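PDB 2IPQ: hypothetical protein STY4665 from Salmonella typhi, which is of unknown function but, as a TraI-family protein, probably acts in conjugal DNA transfer, the chain described being its C-terminal domain. Local coordinates for residues S13-G18 with P45-L50; A74-M79 with Y111-S116; R83-D86 with F90-C93. All blocks are in the same frame, centred on the assembly; numbering follows the deposited sequence. Where two conformers were deposited one is given.

Interaction 1. Residues S13-G18 with P45-L50; sequences SWLRDG and PGVFFL
Trp-14 of helix 4-20 and Val-47 and Leu-50 of helix 46-54 make up a nearly perpendicular helix-helix crossing. The axes of the two short segments lie at 96° and approach to 11.6 Å. A gap of that width suits a large side chain, and the indole of Trp-14 fills it. With CG anti to the backbone N, a chi1 of 164° swings the ring toward helix 46-54. The benzo atoms CZ2, CH2 and CZ3 make the contacts. CZ2 lies 4.0 Å from CG of Leu-50, which comes to the ring edge near its plane, the two side chains crossing at about a right angle. The neighbouring corner reaches the helix backbone obliquely, CH2 of Trp-14 being 3.8 Å from O of Val-47. Further round, CZ3 of Trp-14 meets CG2 of Val-47 at 4.1 Å.

Val-47 and Leu-50 stand three residues apart, nearly one helical turn, which puts both side chains, and the Val-47 carbonyl, within reach of the indole. In this domain helices 4-20, 46-54 and 68-77 pack beside an antiparallel sheet; the family is assigned to the helix-turn-helix clan. Phe-51 meets Trp-14 edge-to-face, and His-55 also approaches its ring. The buried Leu-15 adds a looser contact, its CD2 lying 4.3 Å from CG2 of Val-47. Branching at CB lets Val-47 serve two neighbours: while CG2 faces helix 4-20, CG1 sits 4.0 Å above the centre of the ring of Phe-48, a residue that points away from 13-18 and packs on Phe-11 and helix 68-77.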
ATOM      1  N   SER A  13      -3.745  10.409  -5.527  1.00 44.28           N
ATOM      2  CA  SER A  13      -5.109  10.485  -6.013  1.00 46.36           C
ATOM      3  C   SER A  13      -5.604   9.146  -6.580  1.00 46.09           C
ATOM      4  O   SER A  13      -6.731   8.723  -6.318  1.00 45.94           O
ATOM      5  CB  SER A  13      -5.208  11.582  -7.084  1.00 43.84           C
ATOM      6  OG  SER A  13      -6.472  11.532  -7.705  1.00 60.02           O
ATOM      7  N   TRP A  14      -4.755   8.475  -7.360  1.00 47.75           N
ATOM      8  CA  TRP A  14      -5.079   7.156  -7.915  1.00 48.10           C
ATOM      9  C   TRP A  14      -5.250   6.088  -6.826  1.00 48.66           C
ATOM     10  O   TRP A  14      -6.194   5.290  -6.853  1.00 50.20           O
ATOM     11  CB  TRP A  14      -3.998   6.738  -8.929  1.00 48.57           C
ATOM     12  CG  TRP A  14      -3.998   5.250  -9.303  1.00 46.49           C
ATOM     13  CD1 TRP A  14      -4.682   4.653 -10.328  1.00 49.85           C
ATOM     14  CD2 TRP A  14      -3.272   4.206  -8.643  1.00 50.03           C
ATOM     15  NE1 TRP A  14      -4.432   3.295 -10.341  1.00 52.83           N
ATOM     16  CE2 TRP A  14      -3.564   2.998  -9.318  1.00 53.99           C
ATOM     17  CE3 TRP A  14      -2.395   4.176  -7.543  1.00 50.43           C
ATOM     18  CZ2 TRP A  14      -3.011   1.768  -8.931  1.00 50.92           C
ATOM     19  CZ3 TRP A  14      -1.852   2.957  -7.158  1.00 52.19           C
ATOM     20  CH2 TRP A  14      -2.162   1.766  -7.859  1.00 50.05           C
ATOM     21  N   LEU A  15      -4.325   6.056  -5.878  1.00 49.67           N
ATOM     22  CA  LEU A  15      -4.336   5.047  -4.799  1.00 50.34           C
ATOM     23  C   LEU A  15      -5.543   5.274  -3.892  1.00 49.72           C
ATOM     24  O   LEU A  15      -6.298   4.350  -3.555  1.00 51.50           O
ATOM     25  CB  LEU A  15      -3.072   5.203  -3.927  1.00 53.88           C
ATOM     26  CG  LEU A  15      -2.620   4.128  -2.918  1.00 53.62           C
ATOM     27  CD1 LEU A  15      -2.894   4.531  -1.516  1.00 60.13           C
ATOM     28  CD2 LEU A  15      -3.122   2.700  -3.215  1.00 55.23           C
ATOM     29  N   ARG A  16      -5.708   6.511  -3.479  1.00 48.42           N
ATOM     30  CA  ARG A  16      -6.716   6.846  -2.491  1.00 51.52           C
ATOM     31  C   ARG A  16      -8.138   6.689  -3.055  1.00 51.06           C
ATOM     32  O   ARG A  16      -8.999   6.043  -2.439  1.00 49.30           O
ATOM     33  CB  ARG A  16      -6.474   8.257  -1.990  1.00 47.21           C
ATOM     34  CG  ARG A  16      -7.195   8.601  -0.741  1.00 54.98           C
ATOM     35  CD  ARG A  16      -8.150   9.718  -1.010  1.00 64.39           C
ATOM     36  NE  ARG A  16      -7.516  11.024  -1.192  1.00 68.01           N
ATOM     37  CZ  ARG A  16      -7.680  11.796  -2.272  1.00 70.12           C
ATOM     38  NH1 ARG A  16      -7.074  12.987  -2.365  1.00 63.90           N
ATOM     39  NH2 ARG A  16      -8.446  11.377  -3.264  1.00 64.41           N
ATOM     40  N   ASP A  17      -8.381   7.268  -4.225  1.00 49.97           N
ATOM     41  CA  ASP A  17      -9.692   7.158  -4.838  1.00 51.15           C
ATOM     42  C   ASP A  17      -9.944   5.750  -5.375  1.00 50.80           C
ATOM     43  O   ASP A  17     -11.077   5.319  -5.490  1.00 51.03           O
ATOM     44  CB  ASP A  17      -9.883   8.237  -5.918  1.00 51.18           C
ATOM     45  CG  ASP A  17      -9.840   9.679  -5.343  1.00 53.26           C
ATOM     46  OD1 ASP A  17      -9.790   9.846  -4.104  1.00 55.99           O
ATOM     47  OD2 ASP A  17      -9.865  10.661  -6.124  1.00 60.19           O
ATOM     48  N   GLY A  18      -8.879   5.023  -5.694  1.00 49.84           N
ATOM     49  CA  GLY A  18      -9.031   3.641  -6.119  1.00 50.15           C
ATOM     50  C   GLY A  18      -9.431   2.689  -5.000  1.00 50.86           C
ATOM     51  O   GLY A  18     -10.236   1.784  -5.214  1.00 50.30           O
ATOM     52  N   PRO A  45       8.132  -2.936  -4.663  1.00 48.09           N
ATOM     53  CA  PRO A  45       7.673  -2.014  -5.697  1.00 46.50           C
ATOM     54  C   PRO A  45       6.256  -2.280  -6.260  1.00 45.80           C
ATOM     55  O   PRO A  45       5.789  -1.508  -7.072  1.00 44.77           O
ATOM     56  CB  PRO A  45       8.712  -2.226  -6.793  1.00 45.60           C
ATOM     57  CG  PRO A  45       8.959  -3.711  -6.708  1.00 46.35           C
ATOM     58  CD  PRO A  45       9.018  -3.976  -5.218  1.00 48.54           C
ATOM     59  N   GLY A  46       5.582  -3.354  -5.843  1.00 49.34           N
ATOM     60  CA  GLY A  46       4.303  -3.762  -6.444  1.00 45.94           C
ATOM     61  C   GLY A  46       3.279  -2.639  -6.646  1.00 47.83           C
ATOM     62  O   GLY A  46       2.667  -2.541  -7.701  1.00 48.65           O
ATOM     63  N   VAL A  47       3.075  -1.776  -5.656  1.00 47.40           N
ATOM     64  CA  VAL A  47       2.013  -0.777  -5.776  1.00 47.85           C
ATOM     65  C   VAL A  47       2.354   0.303  -6.823  1.00 48.59           C
ATOM     66  O   VAL A  47       1.479   0.875  -7.454  1.00 48.30           O
ATOM     67  CB  VAL A  47       1.721  -0.081  -4.443  1.00 50.63           C
ATOM     68  CG1 VAL A  47       2.932   0.748  -4.022  1.00 50.83           C
ATOM     69  CG2 VAL A  47       0.523   0.881  -4.614  1.00 47.76           C
ATOM     70  N   PHE A  48       3.639   0.574  -7.014  1.00 48.76           N
ATOM     71  CA  PHE A  48       4.070   1.546  -8.007  1.00 46.89           C
ATOM     72  C   PHE A  48       4.014   0.961  -9.411  1.00 48.10           C
ATOM     73  O   PHE A  48       3.640   1.638 -10.359  1.00 49.47           O
ATOM     74  CB  PHE A  48       5.468   2.031  -7.680  1.00 45.65           C
ATOM     75  CG  PHE A  48       5.543   2.812  -6.391  1.00 48.87           C
ATOM     76  CD1 PHE A  48       4.790   3.969  -6.223  1.00 43.81           C
ATOM     77  CD2 PHE A  48       6.372   2.393  -5.362  1.00 45.82           C
ATOM     78  CE1 PHE A  48       4.852   4.698  -5.038  1.00 54.53           C
ATOM     79  CE2 PHE A  48       6.446   3.096  -4.176  1.00 53.42           C
ATOM     80  CZ  PHE A  48       5.686   4.259  -4.000  1.00 52.42           C
ATOM     81  N   PHE A  49       4.384  -0.304  -9.546  1.00 48.99           N
ATOM     82  CA  PHE A  49       4.247  -0.997 -10.823  1.00 48.62           C
ATOM     83  C   PHE A  49       2.783  -1.063 -11.259  1.00 48.89           C
ATOM     84  O   PHE A  49       2.476  -0.951 -12.442  1.00 46.23           O
ATOM     85  CB  PHE A  49       4.807  -2.413 -10.715  1.00 49.55           C
ATOM     86  CG  PHE A  49       6.296  -2.475 -10.735  1.00 49.50           C
ATOM     87  CD1 PHE A  49       7.032  -1.524 -11.418  1.00 52.55           C
ATOM     88  CD2 PHE A  49       6.966  -3.496 -10.078  1.00 58.16           C
ATOM     89  CE1 PHE A  49       8.416  -1.576 -11.446  1.00 54.63           C
ATOM     90  CE2 PHE A  49       8.365  -3.561 -10.103  1.00 56.79           C
ATOM     91  CZ  PHE A  49       9.083  -2.593 -10.786  1.00 55.48           C
ATOM     92  N   LEU A  50       1.885  -1.256 -10.292  1.00 47.99           N
ATOM     93  CA  LEU A  50       0.457  -1.276 -10.580  1.00 49.48           C
ATOM     94  C   LEU A  50      -0.078   0.094 -11.035  1.00 48.25           C
ATOM     95  O   LEU A  50      -0.866   0.153 -11.958  1.00 51.07           O
ATOM     96  CB  LEU A  50      -0.315  -1.800  -9.364  1.00 46.98           C
ATOM     97  CG  LEU A  50      -1.829  -1.958  -9.518  1.00 54.15           C
ATOM     98  CD1 LEU A  50      -2.262  -2.914 -10.685  1.00 49.59           C
ATOM     99  CD2 LEU A  50      -2.504  -2.350  -8.172  1.00 54.00           C
TER

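Interaction 2. Residues A74-M79 with Y111-S116; sequences AAFEKM and YLIKMS
Phe-76 and Tyr-111 meet as a T-shaped (edge-to-face) aromatic pair that packs helix 68-77 against strand 105-114 of the antiparallel sheet. The ring planes stand at 75° with their centroids 5.3 Å apart. Phenylalanine supplies the edge: its CE2 points onto the middle of the tyrosine face, 3.9 Å from CD1 of Tyr-111, so ring hydrogens with slight positive charge meet the electron-rich face. A chi1 of 171° sends the Phe-76 ring off its helix toward the strand, where Phe-11 and Phe-48 help to enclose it.

Ile-113 lies two residues beyond Tyr-111 on the strand and therefore faces the same helix. Ile-113 and Phe-76 approach from opposite directions, and a flexible aliphatic end suits the place, filling in beside the aromatic ring.

Glu-77 handles the polar end of the tyrosine. Its chain, extended beyond CG, crosses the phenol at about a right angle and brings OE2 to the ring edge, in plane, with the carboxylate turned 87° from the ring. Tyr-111 OH donates a hydrogen bond to this oxygen; the modelled length of 2.3 Å is very short and doubtful as a measure of strength. A salt bridge from Arg-89 NE also reaches OE2, while Gln-73 NE2, one turn earlier on the helix, is hydrogen-bonded to the phenol oxygen. At the apolar end, CD1 of Ile-113 stops 4.2 Å from CZ of Phe-76.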
ATOM      1  N   ALA A  74       9.756   8.566  -5.075  1.00 44.91           N
ATOM      2  CA  ALA A  74      10.254   9.822  -4.564  1.00 46.49           C
ATOM      3  C   ALA A  74       9.135  10.878  -4.461  1.00 47.26           C
ATOM      4  O   ALA A  74       9.026  11.614  -3.455  1.00 47.21           O
ATOM      5  CB  ALA A  74      11.429  10.350  -5.434  1.00 45.67           C
ATOM      6  N   ALA A  75       8.315  10.974  -5.500  1.00 44.58           N
ATOM      7  CA  ALA A  75       7.271  11.987  -5.486  1.00 44.44           C
ATOM      8  C   ALA A  75       6.275  11.621  -4.379  1.00 43.79           C
ATOM      9  O   ALA A  75       5.830  12.471  -3.607  1.00 46.71           O
ATOM     10  CB  ALA A  75       6.599  12.106  -6.837  1.00 39.46           C
ATOM     11  N   PHE A  76       5.930  10.357  -4.285  1.00 44.03           N
ATOM     12  CA  PHE A  76       5.013   9.935  -3.222  1.00 45.10           C
ATOM     13  C   PHE A  76       5.548  10.267  -1.824  1.00 46.04           C
ATOM     14  O   PHE A  76       4.816  10.793  -1.002  1.00 43.96           O
ATOM     15  CB  PHE A  76       4.741   8.445  -3.290  1.00 43.72           C
ATOM     16  CG  PHE A  76       3.971   7.928  -2.104  1.00 45.21           C
ATOM     17  CD1 PHE A  76       2.688   8.408  -1.830  1.00 44.91           C
ATOM     18  CD2 PHE A  76       4.532   6.973  -1.257  1.00 46.88           C
ATOM     19  CE1 PHE A  76       1.969   7.935  -0.734  1.00 45.89           C
ATOM     20  CE2 PHE A  76       3.824   6.494  -0.139  1.00 43.63           C
ATOM     21  CZ  PHE A  76       2.541   6.975   0.108  1.00 45.19           C
ATOM     22  N   GLU A  77       6.807   9.939  -1.548  1.00 46.54           N
ATOM     23  CA  GLU A  77       7.331  10.126  -0.188  1.00 51.58           C
ATOM     24  C   GLU A  77       7.364  11.573   0.252  1.00 51.62           C
ATOM     25  O   GLU A  77       7.249  11.871   1.446  1.00 52.81           O
ATOM     26  CB  GLU A  77       8.720   9.526  -0.037  1.00 51.71           C
ATOM     27  CG  GLU A  77       8.730   7.999   0.133  1.00 53.23           C
ATOM     28  CD  GLU A  77      10.110   7.498   0.537  1.00 59.48           C
ATOM     29  OE1 GLU A  77      11.038   8.344   0.622  1.00 65.20           O
ATOM     30  OE2 GLU A  77      10.269   6.283   0.771  1.00 59.19           O
ATOM     31  N   LYS A  78       7.521  12.474  -0.715  1.00 53.63           N
ATOM     32  CA  LYS A  78       7.600  13.907  -0.431  1.00 54.29           C
ATOM     33  C   LYS A  78       6.288  14.430   0.149  1.00 54.93           C
ATOM     34  O   LYS A  78       6.237  15.513   0.705  1.00 53.87           O
ATOM     35  CB  LYS A  78       7.998  14.686  -1.691  1.00 53.36           C
ATOM     36  CG  LYS A  78       9.506  14.618  -1.968  1.00 57.70           C
ATOM     37  CD  LYS A  78       9.899  15.043  -3.388  1.00 58.13           C
ATOM     38  CE  LYS A  78      11.345  15.593  -3.424  1.00 69.89           C
ATOM     39  NZ  LYS A  78      12.384  14.498  -3.378  1.00 71.24           N
HETATM   40  N   MSE A  79       5.221  13.647   0.030  1.00 56.08           N
HETATM   41  CA  MSE A  79       3.923  14.104   0.481  1.00 58.81           C
HETATM   42  C   MSE A  79       3.634  13.727   1.915  1.00 53.98           C
HETATM   43  O   MSE A  79       2.732  14.297   2.546  1.00 51.76           O
HETATM   44  CB  MSE A  79       2.842  13.550  -0.409  1.00 57.76           C
HETATM   45  CG  MSE A  79       2.960  14.004  -1.840  1.00 65.10           C
HETATM   46 SE   MSE A  79       1.683  12.926  -2.794  1.00 77.58          SE
HETATM   47  CE  MSE A  79       0.116  14.160  -2.519  1.00 69.63           C
ATOM     48  N   TYR A 111       4.977   0.371   2.738  1.00 45.41           N
ATOM     49  CA  TYR A 111       4.602   1.500   3.557  1.00 45.78           C
ATOM     50  C   TYR A 111       3.401   1.115   4.376  1.00 44.73           C
ATOM     51  O   TYR A 111       2.596   0.296   3.947  1.00 45.56           O
ATOM     52  CB  TYR A 111       4.226   2.661   2.637  1.00 46.12           C
ATOM     53  CG  TYR A 111       5.395   3.249   1.875  1.00 47.66           C
ATOM     54  CD1 TYR A 111       5.559   3.013   0.493  1.00 50.56           C
ATOM     55  CD2 TYR A 111       6.336   4.041   2.523  1.00 50.41           C
ATOM     56  CE1 TYR A 111       6.663   3.579  -0.222  1.00 47.19           C
ATOM     57  CE2 TYR A 111       7.426   4.605   1.833  1.00 49.47           C
ATOM     58  CZ  TYR A 111       7.583   4.370   0.468  1.00 53.01           C
ATOM     59  OH  TYR A 111       8.667   4.934  -0.185  1.00 50.03           O
ATOM     60  N   LEU A 112       3.278   1.710   5.550  1.00 43.54           N
ATOM     61  CA  LEU A 112       2.012   1.747   6.272  1.00 45.06           C
ATOM     62  C   LEU A 112       1.348   3.111   6.177  1.00 44.40           C
ATOM     63  O   LEU A 112       1.984   4.131   6.396  1.00 46.99           O
ATOM     64  CB  LEU A 112       2.242   1.410   7.751  1.00 45.36           C
ATOM     65  CG  LEU A 112       2.615  -0.052   8.056  1.00 45.59           C
ATOM     66  CD1 LEU A 112       2.707  -0.174   9.536  1.00 44.15           C
ATOM     67  CD2 LEU A 112       1.571  -0.962   7.537  1.00 41.18           C
ATOM     68  N   ILE A 113       0.067   3.143   5.864  1.00 42.43           N
ATOM     69  CA  ILE A 113      -0.647   4.411   5.805  1.00 42.60           C
ATOM     70  C   ILE A 113      -1.880   4.335   6.692  1.00 43.19           C
ATOM     71  O   ILE A 113      -2.680   3.406   6.557  1.00 42.73           O
ATOM     72  CB  ILE A 113      -1.101   4.653   4.361  1.00 43.28           C
ATOM     73  CG1 ILE A 113       0.127   4.772   3.454  1.00 42.80           C
ATOM     74  CG2 ILE A 113      -2.060   5.867   4.272  1.00 41.61           C
ATOM     75  CD1 ILE A 113      -0.164   4.414   2.022  1.00 51.30           C
ATOM     76  N   LYS A 114      -2.037   5.309   7.580  1.00 43.72           N
ATOM     77  CA  LYS A 114      -3.171   5.367   8.494  1.00 46.60           C
ATOM     78  C   LYS A 114      -4.452   5.242   7.714  1.00 48.45           C
ATOM     79  O   LYS A 114      -4.608   5.941   6.711  1.00 47.15           O
ATOM     80  CB  LYS A 114      -3.206   6.707   9.208  1.00 43.87           C
ATOM     81  CG  LYS A 114      -2.316   6.820  10.395  1.00 51.25           C
ATOM     82  CD  LYS A 114      -2.558   8.155  11.138  1.00 49.92           C
ATOM     83  CE  LYS A 114      -3.980   8.239  11.688  1.00 49.83           C
ATOM     84  NZ  LYS A 114      -4.156   9.311  12.712  1.00 63.42           N
HETATM   85  N   MSE A 115      -5.356   4.375   8.179  1.00 49.84           N
HETATM   86  CA  MSE A 115      -6.626   4.102   7.495  1.00 59.09           C
HETATM   87  C   MSE A 115      -7.391   5.358   7.106  1.00 55.77           C
HETATM   88  O   MSE A 115      -7.965   5.427   6.022  1.00 55.43           O
HETATM   89  CB  MSE A 115      -7.560   3.276   8.383  1.00 59.56           C
HETATM   90  CG  MSE A 115      -6.954   2.019   8.919  1.00 66.33           C
HETATM   91 SE   MSE A 115      -7.792   0.425   8.227  1.00 82.95          SE
HETATM   92  CE  MSE A 115      -8.771  -0.142   9.823  1.00 69.99           C
ATOM     93  N   SER A 116      -7.411   6.341   8.004  1.00 53.61           N
ATOM     94  CA  SER A 116      -8.211   7.528   7.821  1.00 52.72           C
ATOM     95  C   SER A 116      -7.609   8.523   6.818  1.00 53.43           C
ATOM     96  O   SER A 116      -8.233   9.534   6.508  1.00 54.42           O
ATOM     97  CB  SER A 116      -8.408   8.216   9.168  1.00 53.35           C
ATOM     98  OG  SER A 116      -7.154   8.641   9.680  1.00 52.49           O
TER

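Interaction 3. Residues R83-D86 with F90-C93; sequences RVSD and FWQC
Arg-83 and Trp-91 meet along the whole arginine side chain beyond CB. Extended from CG to NE, that chain crosses the indole at about a right angle and runs past its rim at CH2 and CZ2, on one side of the ring plane, with CD 3.5 Å and CG 3.6 Å from CH2 of Trp-91. Long and aliphatic for most of its length, arginine can line a tryptophan while keeping its charge at the end. Ser-85, small enough to fit close by, puts its CB near the ring plane at the edge, 3.7 Å from CZ2 of Trp-91.

Trp-91 lies on strand 91-96, an inner strand of the antiparallel sheet between 105-114 and 131-133, and the loop leading to that strand folds back against its ring. The indole, buried, also packs on Leu-112 and Val-133 of the two neighbouring strands.

Polar groups approach the ring too. The guanidinium of Arg-83 is nearly parallel to the indole (6°) but displaced past the CZ2 corner, and NH1 comes obliquely to 3.3 Å from CZ2 of Trp-91. Arg-88, from the same loop, makes a cation-pi contact with the indole. In the ring plane, at its edge, the backbone O of Arg-83 lies 3.5 Å from CZ3 of Trp-91, where its partial negative charge faces a ring hydrogen.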
ATOM      1  N   ARG A  83       3.193   6.288   7.239  1.00 43.65           N
ATOM      2  CA  ARG A  83       3.664   6.295   8.611  1.00 43.75           C
ATOM      3  C   ARG A  83       5.209   6.278   8.681  1.00 43.49           C
ATOM      4  O   ARG A  83       5.885   5.516   7.990  1.00 44.43           O
ATOM      5  CB  ARG A  83       3.026   5.138   9.366  1.00 41.78           C
ATOM      6  CG  ARG A  83       3.580   4.868  10.732  1.00 44.35           C
ATOM      7  CD  ARG A  83       3.095   3.497  11.265  1.00 48.33           C
ATOM      8  NE  ARG A  83       3.151   3.454  12.733  1.00 49.95           N
ATOM      9  CZ  ARG A  83       3.321   2.342  13.449  1.00 50.26           C
ATOM     10  NH1 ARG A  83       3.458   1.176  12.851  1.00 50.38           N
ATOM     11  NH2 ARG A  83       3.366   2.398  14.773  1.00 55.40           N
ATOM     12  N   VAL A  84       5.764   7.135   9.516  1.00 43.11           N
ATOM     13  CA  VAL A  84       7.180   7.082   9.815  1.00 42.13           C
ATOM     14  C   VAL A  84       7.274   7.013  11.319  1.00 43.21           C
ATOM     15  O   VAL A  84       6.884   7.935  12.040  1.00 41.76           O
ATOM     16  CB  VAL A  84       7.960   8.329   9.298  1.00 41.66           C
ATOM     17  CG1 VAL A  84       9.425   8.276   9.765  1.00 40.76           C
ATOM     18  CG2 VAL A  84       7.901   8.428   7.782  1.00 42.34           C
ATOM     19  N   SER A  85       7.792   5.902  11.797  1.00 44.94           N
ATOM     20  CA  SER A  85       7.792   5.658  13.216  1.00 49.29           C
ATOM     21  C   SER A  85       9.227   5.641  13.752  1.00 49.74           C
ATOM     22  O   SER A  85       9.953   4.664  13.597  1.00 50.57           O
ATOM     23  CB  SER A  85       7.036   4.366  13.522  1.00 46.11           C
ATOM     24  OG  SER A  85       7.282   3.958  14.843  1.00 52.96           O
ATOM     25  N   ASP A  86       9.626   6.744  14.372  1.00 52.92           N
ATOM     26  CA  ASP A  86      10.998   6.896  14.876  1.00 55.13           C
ATOM     27  C   ASP A  86      12.031   6.557  13.777  1.00 55.40           C
ATOM     28  O   ASP A  86      12.927   5.711  13.974  1.00 55.73           O
ATOM     29  CB  ASP A  86      11.178   5.983  16.086  1.00 55.55           C
ATOM     30  CG  ASP A  86      12.329   6.385  16.959  1.00 59.97           C
ATOM     31  OD1 ASP A  86      12.887   7.520  16.783  1.00 61.32           O
ATOM     32  OD2 ASP A  86      12.676   5.538  17.840  1.00 66.66           O
ATOM     33  N   PHE A  90       9.712   1.800   6.285  1.00 44.45           N
ATOM     34  CA  PHE A  90       9.380   0.496   5.691  1.00 45.68           C
ATOM     35  C   PHE A  90       9.120  -0.577   6.735  1.00 45.81           C
ATOM     36  O   PHE A  90       9.899  -0.743   7.659  1.00 47.65           O
ATOM     37  CB  PHE A  90      10.500   0.025   4.741  1.00 44.40           C
ATOM     38  CG  PHE A  90      10.666   0.889   3.535  1.00 46.69           C
ATOM     39  CD1 PHE A  90       9.683   0.935   2.569  1.00 47.59           C
ATOM     40  CD2 PHE A  90      11.806   1.681   3.366  1.00 48.97           C
ATOM     41  CE1 PHE A  90       9.819   1.751   1.445  1.00 49.62           C
ATOM     42  CE2 PHE A  90      11.949   2.500   2.241  1.00 49.57           C
ATOM     43  CZ  PHE A  90      10.944   2.526   1.275  1.00 47.39           C
ATOM     44  N   TRP A  91       8.035  -1.330   6.575  1.00 45.62           N
ATOM     45  CA  TRP A  91       7.812  -2.514   7.386  1.00 45.58           C
ATOM     46  C   TRP A  91       7.897  -3.794   6.534  1.00 49.35           C
ATOM     47  O   TRP A  91       7.504  -3.816   5.344  1.00 48.01           O
ATOM     48  CB  TRP A  91       6.438  -2.434   8.070  1.00 46.70           C
ATOM     49  CG  TRP A  91       6.411  -1.594   9.320  1.00 40.28           C
ATOM     50  CD1 TRP A  91       6.421  -2.048  10.615  1.00 40.40           C
ATOM     51  CD2 TRP A  91       6.364  -0.156   9.397  1.00 44.56           C
ATOM     52  NE1 TRP A  91       6.398  -0.980  11.490  1.00 46.32           N
ATOM     53  CE2 TRP A  91       6.362   0.190  10.772  1.00 45.34           C
ATOM     54  CE3 TRP A  91       6.333   0.870   8.440  1.00 42.97           C
ATOM     55  CZ2 TRP A  91       6.326   1.522  11.213  1.00 46.65           C
ATOM     56  CZ3 TRP A  91       6.306   2.189   8.880  1.00 46.20           C
ATOM     57  CH2 TRP A  91       6.295   2.503  10.255  1.00 44.24           C
ATOM     58  N   GLN A  92       8.414  -4.864   7.132  0.70 48.51           N
ATOM     59  CA  GLN A  92       8.312  -6.172   6.512  0.70 48.94           C
ATOM     60  C   GLN A  92       7.060  -6.900   6.907  0.70 47.41           C
ATOM     61  O   GLN A  92       6.558  -6.753   8.027  0.70 47.31           O
ATOM     62  CB  GLN A  92       9.497  -7.040   6.881  0.70 49.74           C
ATOM     63  CG  GLN A  92      10.746  -6.626   6.183  0.70 56.93           C
ATOM     64  CD  GLN A  92      11.930  -6.814   7.069  0.70 61.22           C
ATOM     65  OE1 GLN A  92      12.309  -7.953   7.377  0.70 60.56           O
ATOM     66  NE2 GLN A  92      12.523  -5.700   7.507  0.70 56.15           N
ATOM     67  N   CYS A  93       6.566  -7.705   5.979  1.00 46.48           N
ATOM     68  CA  CYS A  93       5.356  -8.473   6.202  1.00 47.58           C
ATOM     69  C   CYS A  93       5.583  -9.818   5.567  1.00 47.97           C
ATOM     70  O   CYS A  93       6.383  -9.935   4.630  1.00 48.07           O
ATOM     71  CB  CYS A  93       4.180  -7.800   5.506  1.00 48.67           C
ATOM     72  SG  CYS A  93       3.808  -6.156   6.188  1.00 62.81           S
TER

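In the fold
From the N terminus, helix 4-20 runs first, and interaction 1 closes a loop when helix 46-54 returns to it after strands 33-36 and 39-43. Interaction 2 opens only later, on helix 68-77, and closes on strand 105-114, so the two are in series, although Phe-48 of the first touches both Phe-76 and Tyr-111 of the second. Interaction 3 is nested inside the loop of interaction 2, closing the short turn before strand 91-96. That strand neighbours 105-114 in the sheet; Arg-83 N probably hydrogen-bonds Leu-112 O, and Phe-90 packs on Tyr-111. Interactions 1 and 3, with centres about 18 Å apart, do not touch; interaction 2, between them, joins helix 68-77 to the sheet.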